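Side-chain contacts in BAR/IMD domain-containing adapter protein 2-like 2 (Mus musculus, PDB 3OK8), which binds phosphoinositides and induces planar or gently curved membrane structures, its IMD (I-BAR) domain, an antiparallel dimer of three-helix bundles, being the part described here: residues T97-D101 with L102-M106; G36-Y39 with L40-F43; N198-L201 with Q202-G205; R187-A190 with E191-L195. All coordinates share one frame; numbering follows the deposited sequence.

Contact 1: T97-D101 with L102-M106; sequences TFHGD and LLQHM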
loop_
_atom_site.group_PDB
_atom_site.type_symbol
_atom_site.label_atom_id
_atom_site.label_comp_id
_atom_site.label_asym_id
_atom_site.label_seq_id
_atom_site.Cartn_x
_atom_site.Cartn_y
_atom_site.Cartn_z
ATOM N N THR A 97 -6.483 -10.533 7.311
ATOM C CA THR A 97 -6.929 -11.730 6.582
ATOM C C THR A 97 -5.716 -12.511 6.068
ATOM O O THR A 97 -5.612 -13.729 6.244
ATOM C CB THR A 97 -7.836 -11.353 5.384
ATOM O OG1 THR A 97 -9.060 -10.778 5.866
ATOM C CG2 THR A 97 -8.163 -12.572 4.537
ATOM N N PHE A 98 -4.810 -11.788 5.419
ATOM C CA PHE A 98 -3.531 -12.311 4.959
ATOM C C PHE A 98 -2.794 -13.029 6.085
ATOM O O PHE A 98 -2.312 -14.140 5.907
ATOM C CB PHE A 98 -2.690 -11.156 4.419
ATOM C CG PHE A 98 -1.439 -11.581 3.707
ATOM C CD1 PHE A 98 -0.324 -10.770 3.730
ATOM C CD2 PHE A 98 -1.377 -12.785 3.016
ATOM C CE1 PHE A 98 0.842 -11.139 3.074
ATOM C CE2 PHE A 98 -0.217 -13.165 2.347
ATOM C CZ PHE A 98 0.899 -12.338 2.377
ATOM N N HIS A 99 -2.722 -12.386 7.243
ATOM C CA HIS A 99 -2.053 -12.941 8.415
ATOM C C HIS A 99 -2.804 -14.138 8.999
ATOM O O HIS A 99 -2.312 -15.271 8.963
ATOM C CB HIS A 99 -1.892 -11.855 9.493
ATOM C CG HIS A 99 -1.515 -12.387 10.843
ATOM N ND1 HIS A 99 -0.268 -12.910 11.119
ATOM C CD2 HIS A 99 -2.221 -12.473 11.996
ATOM C CE1 HIS A 99 -0.223 -13.297 12.382
ATOM N NE2 HIS A 99 -1.395 -13.042 12.937
ATOM N N GLY A 100 -3.993 -13.872 9.538
ATOM C CA GLY A 100 -4.782 -14.863 10.250
ATOM C C GLY A 100 -5.286 -16.052 9.429
ATOM O O GLY A 100 -5.190 -17.200 9.875
ATOM N N ASP A 101 -5.818 -15.776 8.237
ATOM C CA ASP A 101 -6.463 -16.788 7.386
ATOM C C ASP A 101 -5.495 -17.575 6.515
ATOM O O ASP A 101 -5.791 -18.696 6.061
ATOM C CB ASP A 101 -7.479 -16.116 6.456
ATOM C CG ASP A 101 -8.832 -15.920 7.109
ATOM O OD1 ASP A 101 -9.257 -14.758 7.243
ATOM O OD2 ASP A 101 -9.473 -16.928 7.477
ATOM N N LEU A 102 -4.345 -16.978 6.247
ATOM C CA LEU A 102 -3.441 -17.571 5.287
ATOM C C LEU A 102 -2.107 -17.939 5.935
ATOM O O LEU A 102 -1.745 -19.114 5.982
ATOM C CB LEU A 102 -3.274 -16.618 4.106
ATOM C CG LEU A 102 -2.649 -17.095 2.802
ATOM C CD1 LEU A 102 -3.136 -16.230 1.668
ATOM C CD2 LEU A 102 -1.146 -17.069 2.875
ATOM N N LEU A 103 -1.408 -16.939 6.472
ATOM C CA LEU A 103 -0.066 -17.124 7.015
ATOM C C LEU A 103 0.019 -17.965 8.299
ATOM O O LEU A 103 0.979 -18.711 8.475
ATOM C CB LEU A 103 0.621 -15.764 7.199
ATOM C CG LEU A 103 1.531 -15.218 6.089
ATOM C CD1 LEU A 103 1.178 -15.739 4.715
ATOM C CD2 LEU A 103 1.539 -13.676 6.087
ATOM N N GLN A 104 -0.961 -17.854 9.193
ATOM C CA GLN A 104 -0.973 -18.702 10.391
ATOM C C GLN A 104 -1.410 -20.121 10.030
ATOM O O GLN A 104 -1.113 -21.097 10.734
ATOM C CB GLN A 104 -1.912 -18.143 11.458
ATOM C CG GLN A 104 -1.399 -16.914 12.181
ATOM C CD GLN A 104 -2.397 -16.397 13.212
ATOM O OE1 GLN A 104 -2.322 -15.251 13.639
ATOM N NE2 GLN A 104 -3.338 -17.246 13.613
ATOM N N HIS A 105 -2.124 -20.232 8.919
ATOM C CA HIS A 105 -2.618 -21.526 8.481
ATOM C C HIS A 105 -1.483 -22.419 7.979
ATOM O O HIS A 105 -1.376 -23.588 8.365
ATOM C CB HIS A 105 -3.678 -21.346 7.394
ATOM C CG HIS A 105 -4.568 -22.534 7.228
ATOM N ND1 HIS A 105 -4.407 -23.446 6.208
ATOM C CD2 HIS A 105 -5.617 -22.972 7.965
ATOM C CE1 HIS A 105 -5.325 -24.391 6.317
ATOM N NE2 HIS A 105 -6.071 -24.126 7.374
ATOM N N MET A 106 -0.637 -21.865 7.120
ATOM C CA MET A 106 0.443 -22.633 6.525
ATOM C C MET A 106 1.474 -23.089 7.551
ATOM O O MET A 106 1.835 -24.261 7.578
ATOM C CB MET A 106 1.112 -21.855 5.396
ATOM C CG MET A 106 0.307 -21.826 4.107
ATOM S SD MET A 106 0.981 -20.620 2.934
ATOM C CE MET A 106 -0.405 -20.415 1.813
#
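With chi1 at -170°, Phe98 carries its ring opposite the backbone N and along the helix toward Leu103, while His99, turned likewise (chi1 166°), sends its imidazole toward Gln104. Leu103 CD2 sits squarely over the centre of the Phe98 ring, 3.9 Å from the centroid, a CH-pi contact; its other methyl, CD1, meets Phe98 CE2 at 3.8 Å. Leu102 CD2 comes to the same CE2 obliquely, at 4.0 Å. Gln104, extended beyond CG, lays that carbon over one face of the His99 ring, offset toward its rim and 4.1 Å from the centroid. Its amide stands nearly perpendicular to the imidazole, at 84°, and although Gln104 OE1 comes to 2.5 Å from His99 NE2, the angle is too poor for a hydrogen bond. Leu40 of helix 5-66 also packs on His99, so an alanine in place of His99 would probably leave both Gln104 CG and that leucine without the ring they rest on and let the glutamine amide turn more freely. In the backbone, Leu103 N reaches Phe98 O at 3.0 Å and Gln104 N reaches His99 O at 2.9 Å, a wider turn consistent with the i to i+5 pairing of Phe98 with Leu103 and His99 with Gln104. Such i+5 bonding marks a pi-type turn, here a local widening of the long middle helix of the I-BAR bundle.

Contact 2: G36-Y39 with L40-F43; sequences GNNY and LRAF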
loop_
_atom_site.group_PDB
_atom_site.type_symbol
_atom_site.label_atom_id
_atom_site.label_comp_id
_atom_site.label_asym_id
_atom_site.label_seq_id
_atom_site.Cartn_x
_atom_site.Cartn_y
_atom_site.Cartn_z
ATOM N N GLY A 36 6.079 -14.164 3.218
ATOM C CA GLY A 36 4.818 -13.603 3.660
ATOM C C GLY A 36 4.978 -12.751 4.910
ATOM O O GLY A 36 4.370 -11.690 5.035
ATOM N N ASN A 37 5.800 -13.200 5.850
ATOM C CA ASN A 37 5.975 -12.429 7.073
ATOM C C ASN A 37 6.711 -11.097 6.838
ATOM O O ASN A 37 6.385 -10.078 7.461
ATOM C CB ASN A 37 6.616 -13.291 8.155
ATOM C CG ASN A 37 5.590 -14.132 8.892
ATOM O OD1 ASN A 37 4.444 -13.712 9.057
ATOM N ND2 ASN A 37 5.989 -15.318 9.339
ATOM N N ASN A 38 7.677 -11.124 5.919
ATOM C CA ASN A 38 8.370 -9.936 5.428
ATOM C C ASN A 38 7.391 -8.946 4.818
ATOM O O ASN A 38 7.483 -7.737 5.031
ATOM C CB ASN A 38 9.368 -10.318 4.338
ATOM C CG ASN A 38 10.640 -10.943 4.883
ATOM O OD1 ASN A 38 10.854 -11.037 6.098
ATOM N ND2 ASN A 38 11.502 -11.369 3.973
ATOM N N TYR A 39 6.470 -9.481 4.029
ATOM C CA TYR A 39 5.393 -8.705 3.426
ATOM C C TYR A 39 4.562 -7.955 4.489
ATOM O O TYR A 39 4.281 -6.761 4.354
ATOM C CB TYR A 39 4.510 -9.665 2.637
ATOM C CG TYR A 39 3.680 -9.058 1.530
ATOM C CD1 TYR A 39 3.480 -7.689 1.436
ATOM C CD2 TYR A 39 3.064 -9.874 0.592
ATOM C CE1 TYR A 39 2.706 -7.154 0.417
ATOM C CE2 TYR A 39 2.287 -9.351 -0.418
ATOM C CZ TYR A 39 2.104 -7.994 -0.503
ATOM O OH TYR A 39 1.324 -7.497 -1.530
ATOM N N LEU A 40 4.169 -8.657 5.548
ATOM C CA LEU A 40 3.403 -8.042 6.630
ATOM C C LEU A 40 4.189 -6.921 7.287
ATOM O O LEU A 40 3.659 -5.836 7.517
ATOM C CB LEU A 40 3.042 -9.067 7.705
ATOM C CG LEU A 40 1.911 -10.040 7.406
ATOM C CD1 LEU A 40 1.997 -11.240 8.346
ATOM C CD2 LEU A 40 0.581 -9.333 7.535
ATOM N N ARG A 41 5.447 -7.196 7.614
ATOM C CA ARG A 41 6.287 -6.203 8.272
ATOM C C ARG A 41 6.444 -4.943 7.418
ATOM O O ARG A 41 6.404 -3.837 7.944
ATOM C CB ARG A 41 7.642 -6.795 8.681
ATOM C CG ARG A 41 7.562 -7.708 9.911
ATOM C CD ARG A 41 8.941 -8.205 10.369
ATOM N NE ARG A 41 9.519 -9.166 9.434
ATOM C CZ ARG A 41 9.426 -10.492 9.556
ATOM N NH1 ARG A 41 8.791 -11.036 10.586
ATOM N NH2 ARG A 41 9.985 -11.285 8.648
ATOM N N ALA A 42 6.602 -5.101 6.106
ATOM C CA ALA A 42 6.593 -3.938 5.217
ATOM C C ALA A 42 5.280 -3.184 5.302
ATOM O O ALA A 42 5.286 -1.957 5.371
ATOM C CB ALA A 42 6.882 -4.325 3.779
ATOM N N PHE A 43 4.159 -3.913 5.270
ATOM C CA PHE A 43 2.835 -3.314 5.454
ATOM C C PHE A 43 2.742 -2.501 6.741
ATOM O O PHE A 43 2.229 -1.388 6.740
ATOM C CB PHE A 43 1.750 -4.389 5.535
ATOM C CG PHE A 43 1.102 -4.730 4.219
ATOM C CD1 PHE A 43 0.299 -3.802 3.561
ATOM C CD2 PHE A 43 1.249 -6.003 3.670
ATOM C CE1 PHE A 43 -0.322 -4.130 2.351
ATOM C CE2 PHE A 43 0.633 -6.342 2.463
ATOM C CZ PHE A 43 -0.149 -5.402 1.800
#
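The guanidinium of Arg41 has Asn37 O over one face, 3.7 Å above its centre, and Asn38 OD1 at its edge, in plane. That edge makes a hydrogen bond, Arg41 NH2 giving to Asn38 OD1 at 2.7 Å; the donor also lies in the plane of the amide C=O, although the two flat groups are turned 69° against each other. The arginine chain gets there by folding at chi3 (-70°), which brings its end back toward the preceding turn, and Asn37 CB lies 4.0 Å from Arg41 NH2. A second flat pair, Tyr39 and Phe43, is one turn apart: the planes are near parallel but displaced past each other, so the rings barely overlap, and their exact spacing is doubtful in the model. The backbone beneath them is regular, Tyr39 O accepting Phe43 N at 3.0 Å. Leu40 CD1 touches Asn37 OD1 at 3.6 Å, while Leu40 itself packs on Val95 of helix 71-147. Tyr39 turns its ring steeply against Phe98 of that helix and also packs on Ala50 of the second subunit; Phe43 packs on Leu46 of that subunit. The Asn38-Arg41 pair and the two rings thus lie on different sides of the helix, the rings on the side that packs on the partner, with i to i+4 backbone bonds throughout, in the first long helix of the antiparallel I-BAR dimer.

Contact 3: N198-L201 with Q202-G205; sequences NTFL and QFLG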
loop_
_atom_site.group_PDB
_atom_site.type_symbol
_atom_site.label_atom_id
_atom_site.label_comp_id
_atom_site.label_asym_id
_atom_site.label_seq_id
_atom_site.Cartn_x
_atom_site.Cartn_y
_atom_site.Cartn_z
ATOM N N ASN A 198 -10.249 -11.236 -2.877
ATOM C CA ASN A 198 -11.629 -10.815 -2.697
ATOM C C ASN A 198 -11.794 -9.763 -1.604
ATOM O O ASN A 198 -12.506 -8.777 -1.791
ATOM C CB ASN A 198 -12.519 -12.018 -2.387
ATOM C CG ASN A 198 -13.791 -12.014 -3.202
ATOM O OD1 ASN A 198 -14.872 -12.345 -2.702
ATOM N ND2 ASN A 198 -13.673 -11.638 -4.472
ATOM N N THR A 199 -11.153 -9.984 -0.459
ATOM C CA THR A 199 -11.171 -8.996 0.611
ATOM C C THR A 199 -10.559 -7.689 0.112
ATOM O O THR A 199 -11.058 -6.605 0.407
ATOM C CB THR A 199 -10.402 -9.478 1.855
ATOM O OG1 THR A 199 -9.001 -9.490 1.576
ATOM C CG2 THR A 199 -10.831 -10.883 2.240
ATOM N N PHE A 200 -9.490 -7.802 -0.666
ATOM C CA PHE A 200 -8.766 -6.632 -1.133
ATOM C C PHE A 200 -9.565 -5.875 -2.172
ATOM O O PHE A 200 -9.526 -4.640 -2.215
ATOM C CB PHE A 200 -7.415 -7.025 -1.713
ATOM C CG PHE A 200 -6.637 -5.869 -2.255
ATOM C CD1 PHE A 200 -6.022 -4.961 -1.393
ATOM C CD2 PHE A 200 -6.519 -5.677 -3.622
ATOM C CE1 PHE A 200 -5.284 -3.880 -1.890
ATOM C CE2 PHE A 200 -5.788 -4.605 -4.132
ATOM C CZ PHE A 200 -5.167 -3.706 -3.265
ATOM N N LEU A 201 -10.271 -6.625 -3.013
ATOM C CA LEU A 201 -11.270 -6.045 -3.910
ATOM C C LEU A 201 -12.314 -5.233 -3.133
ATOM O O LEU A 201 -12.729 -4.154 -3.566
ATOM C CB LEU A 201 -11.960 -7.152 -4.710
ATOM C CG LEU A 201 -12.869 -6.673 -5.834
ATOM C CD1 LEU A 201 -12.292 -5.425 -6.498
ATOM C CD2 LEU A 201 -13.072 -7.793 -6.847
ATOM N N GLN A 202 -12.739 -5.754 -1.982
ATOM C CA GLN A 202 -13.749 -5.071 -1.168
ATOM C C GLN A 202 -13.229 -3.745 -0.637
ATOM O O GLN A 202 -13.934 -2.735 -0.625
ATOM C CB GLN A 202 -14.189 -5.955 0.001
ATOM C CG GLN A 202 -15.324 -6.896 -0.351
ATOM C CD GLN A 202 -16.538 -6.159 -0.887
ATOM O OE1 GLN A 202 -17.208 -5.417 -0.156
ATOM N NE2 GLN A 202 -16.834 -6.361 -2.169
ATOM N N PHE A 203 -11.981 -3.759 -0.188
ATOM C CA PHE A 203 -11.335 -2.547 0.274
ATOM C C PHE A 203 -11.259 -1.520 -0.851
ATOM O O PHE A 203 -11.449 -0.325 -0.627
ATOM C CB PHE A 203 -9.938 -2.877 0.805
ATOM C CG PHE A 203 -8.994 -1.717 0.784
ATOM C CD1 PHE A 203 -8.922 -0.849 1.859
ATOM C CD2 PHE A 203 -8.178 -1.495 -0.315
ATOM C CE1 PHE A 203 -8.057 0.223 1.841
ATOM C CE2 PHE A 203 -7.311 -0.421 -0.343
ATOM C CZ PHE A 203 -7.247 0.440 0.741
ATOM N N LEU A 204 -10.981 -1.989 -2.063
ATOM C CA LEU A 204 -10.904 -1.108 -3.222
ATOM C C LEU A 204 -12.186 -0.314 -3.443
ATOM O O LEU A 204 -12.129 0.856 -3.829
ATOM C CB LEU A 204 -10.562 -1.907 -4.484
ATOM C CG LEU A 204 -9.122 -2.418 -4.599
ATOM C CD1 LEU A 204 -8.921 -3.235 -5.867
ATOM C CD2 LEU A 204 -8.133 -1.253 -4.556
ATOM N N GLY A 205 -13.335 -0.953 -3.209
ATOM C CA GLY A 205 -14.617 -0.319 -3.442
ATOM C C GLY A 205 -14.996 0.673 -2.359
ATOM O O GLY A 205 -15.656 1.676 -2.637
#
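Phe200 and Leu204 lie one turn apart on helix 153-217, where this last helix of the three-helix bundle meets the second subunit of the antiparallel IMD dimer. Leu204 CG rests over one face of the Phe200 ring, and both methyls follow it: CD1 is 3.8 Å from Phe200 CE2, and CD2 is 4.1 Å from Phe200 CZ. Each torsion contributes, Phe200 holding CG opposite its backbone N (chi1 178°) and Leu204 holding CG beside its own (chi1 -73°), so that ring and branch converge. Leu201 also meets the leucine, its CD1 lying 4.1 Å from Leu204 CD1, the two side chains crossing at about a right angle. Phe203 lies next to Phe200 with planes 25° apart but centroids 5.9 Å apart, so the rings barely overlap; Phe200 O stands at the edge of the Phe203 ring, in its plane, and also accepts Leu204 N at 3.0 Å. Phe203 packs on Leu91 and Val94 of helix 71-147, whereas Phe200 touches Leu211 of the second subunit and Leu204 meets its own copy there. An alanine in place of Leu204 would probably open a gap beneath Phe200 and against that matching leucine. The side chain to side chain contacts described are apolar, while backbone N-H groups satisfy the carbonyls, consistent with a largely apolar Phe200/Leu204 patch at the dimer contact.

Contact 4: R187-A190 with E191-L195; sequences RFLA and EKHLL
His193 and Leu189 form the tight part of this i to i+4 contact on helix 153-217 of the I-BAR bundle. Their side chains run side by side in the same direction, Leu189 CD1 meeting His193 CE1 at 3.9 Å, and both pack on the second subunit, Leu189 on Ile60 and His193 on Ile57. Next along, Lys192 CG lies over one face of the Phe188 ring, offset toward its rim, and Lys192 CE is 4.0 Å from Phe188 CE2; the ammonium goes on to Asp101 O of helix 71-147. The looser side is that of Arg187 and the exposed Glu191. No salt bridge joins them, and the glutamate's position is doubtful because it sits too close to Arg187 in the model; Arg187 NE bonds Ser222 O of the second subunit. On the buried side, by contrast, His193 CG stands beside its backbone N (chi1 -82°), which turns ND1 back onto Leu189 O, while NE2 is hydrogen-bonded to Tyr53 OH of the second subunit, so the imidazole is held at both nitrogens. Leu189 O takes two hydrogen bonds from opposite faces of its plane, from His193 N at 3.2 Å and from His193 ND1 at 3.0 Å, the oxygen lying in the plane of the imidazole.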
loop_
_atom_site.group_PDB
_atom_site.type_symbol
_atom_site.label_atom_id
_atom_site.label_comp_id
_atom_site.label_asym_id
_atom_site.label_seq_id
_atom_site.Cartn_x
_atom_site.Cartn_y
_atom_site.Cartn_z
ATOM N N ARG A 187 -4.805 -26.348 -5.484
ATOM C CA ARG A 187 -6.123 -25.745 -5.322
ATOM C C ARG A 187 -6.275 -24.987 -4.009
ATOM O O ARG A 187 -6.948 -23.967 -3.965
ATOM C CB ARG A 187 -7.221 -26.807 -5.426
ATOM C CG ARG A 187 -8.590 -26.338 -4.952
ATOM C CD ARG A 187 -9.720 -27.298 -5.371
ATOM N NE ARG A 187 -9.896 -27.309 -6.821
ATOM C CZ ARG A 187 -9.770 -28.384 -7.595
ATOM N NH1 ARG A 187 -9.932 -28.264 -8.911
ATOM N NH2 ARG A 187 -9.488 -29.571 -7.058
ATOM N N PHE A 188 -5.685 -25.508 -2.941
ATOM C CA PHE A 188 -5.795 -24.889 -1.629
ATOM C C PHE A 188 -5.011 -23.577 -1.624
ATOM O O PHE A 188 -5.407 -22.624 -0.972
ATOM C CB PHE A 188 -5.267 -25.832 -0.547
ATOM C CG PHE A 188 -4.626 -25.131 0.639
ATOM C CD1 PHE A 188 -3.320 -24.641 0.558
ATOM C CD2 PHE A 188 -5.316 -24.995 1.842
ATOM C CE1 PHE A 188 -2.725 -24.015 1.644
ATOM C CE2 PHE A 188 -4.730 -24.374 2.932
ATOM C CZ PHE A 188 -3.431 -23.877 2.836
ATOM N N LEU A 189 -3.901 -23.542 -2.356
ATOM C CA LEU A 189 -3.077 -22.345 -2.459
ATOM C C LEU A 189 -3.832 -21.304 -3.270
ATOM O O LEU A 189 -3.964 -20.139 -2.866
ATOM C CB LEU A 189 -1.731 -22.676 -3.108
ATOM C CG LEU A 189 -0.581 -21.691 -2.908
ATOM C CD1 LEU A 189 -0.421 -21.359 -1.424
ATOM C CD2 LEU A 189 0.725 -22.253 -3.484
ATOM N N ALA A 190 -4.361 -21.741 -4.406
ATOM C CA ALA A 190 -5.180 -20.880 -5.239
ATOM C C ALA A 190 -6.434 -20.354 -4.517
ATOM O O ALA A 190 -6.824 -19.210 -4.718
ATOM C CB ALA A 190 -5.555 -21.588 -6.531
ATOM N N GLU A 191 -7.059 -21.173 -3.679
ATOM C CA GLU A 191 -8.307 -20.763 -3.023
ATOM C C GLU A 191 -8.033 -19.705 -1.953
ATOM O O GLU A 191 -8.717 -18.685 -1.894
ATOM C CB GLU A 191 -9.052 -21.960 -2.417
ATOM C CG GLU A 191 -9.539 -22.993 -3.465
ATOM C CD GLU A 191 -10.450 -24.093 -2.890
ATOM O OE1 GLU A 191 -10.431 -24.340 -1.663
ATOM O OE2 GLU A 191 -11.185 -24.734 -3.675
ATOM N N LYS A 192 -7.036 -19.953 -1.108
ATOM C CA LYS A 192 -6.673 -18.988 -0.071
ATOM C C LYS A 192 -6.302 -17.635 -0.664
ATOM O O LYS A 192 -6.558 -16.601 -0.067
ATOM C CB LYS A 192 -5.522 -19.520 0.772
ATOM C CG LYS A 192 -5.925 -20.638 1.705
ATOM C CD LYS A 192 -6.637 -20.081 2.913
ATOM C CE LYS A 192 -6.541 -21.050 4.075
ATOM N NZ LYS A 192 -7.543 -20.697 5.114
ATOM N N HIS A 193 -5.701 -17.640 -1.842
ATOM C CA HIS A 193 -5.301 -16.400 -2.476
ATOM C C HIS A 193 -6.453 -15.744 -3.193
ATOM O O HIS A 193 -6.442 -14.533 -3.430
ATOM C CB HIS A 193 -4.101 -16.618 -3.390
ATOM C CG HIS A 193 -2.804 -16.632 -2.645
ATOM N ND1 HIS A 193 -2.285 -17.774 -2.071
ATOM C CD2 HIS A 193 -1.949 -15.631 -2.332
ATOM C CE1 HIS A 193 -1.153 -17.481 -1.458
ATOM N NE2 HIS A 193 -0.927 -16.186 -1.598
ATOM N N LEU A 194 -7.462 -16.544 -3.511
ATOM C CA LEU A 194 -8.711 -16.010 -4.040
ATOM C C LEU A 194 -9.472 -15.256 -2.947
ATOM O O LEU A 194 -10.062 -14.211 -3.208
ATOM C CB LEU A 194 -9.582 -17.134 -4.598
ATOM C CG LEU A 194 -10.235 -16.912 -5.965
ATOM C CD1 LEU A 194 -11.391 -17.902 -6.163
ATOM C CD2 LEU A 194 -10.720 -15.487 -6.133
ATOM N N LEU A 195 -9.462 -15.784 -1.726
ATOM C CA LEU A 195 -10.076 -15.086 -0.598
ATOM C C LEU A 195 -9.350 -13.755 -0.334
ATOM O O LEU A 195 -9.976 -12.713 -0.133
ATOM C CB LEU A 195 -10.087 -15.971 0.657
ATOM C CG LEU A 195 -9.989 -15.246 2.012
ATOM C CD1 LEU A 195 -11.237 -14.408 2.284
ATOM C CD2 LEU A 195 -9.703 -16.198 3.182
#

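Along the chain the order is contact 2, contact 1, contact 4, contact 3, one each on helices 5-66 and 71-147 and two on helix 153-217. Contact 1, in the middle helix, touches all the others: its centre lies about 12 Å from that of contact 2, 11 Å from that of contact 4 and 17 Å from that of contact 3. Contacts 2 and 3, and likewise 2 and 4, have centres about 19 Å apart and do not touch; contacts 3 and 4 adjoin in the sequence, their centres about 16 Å apart. All four reach the second subunit, so the same three-helix section that packs internally also contributes to the contact with the second subunit.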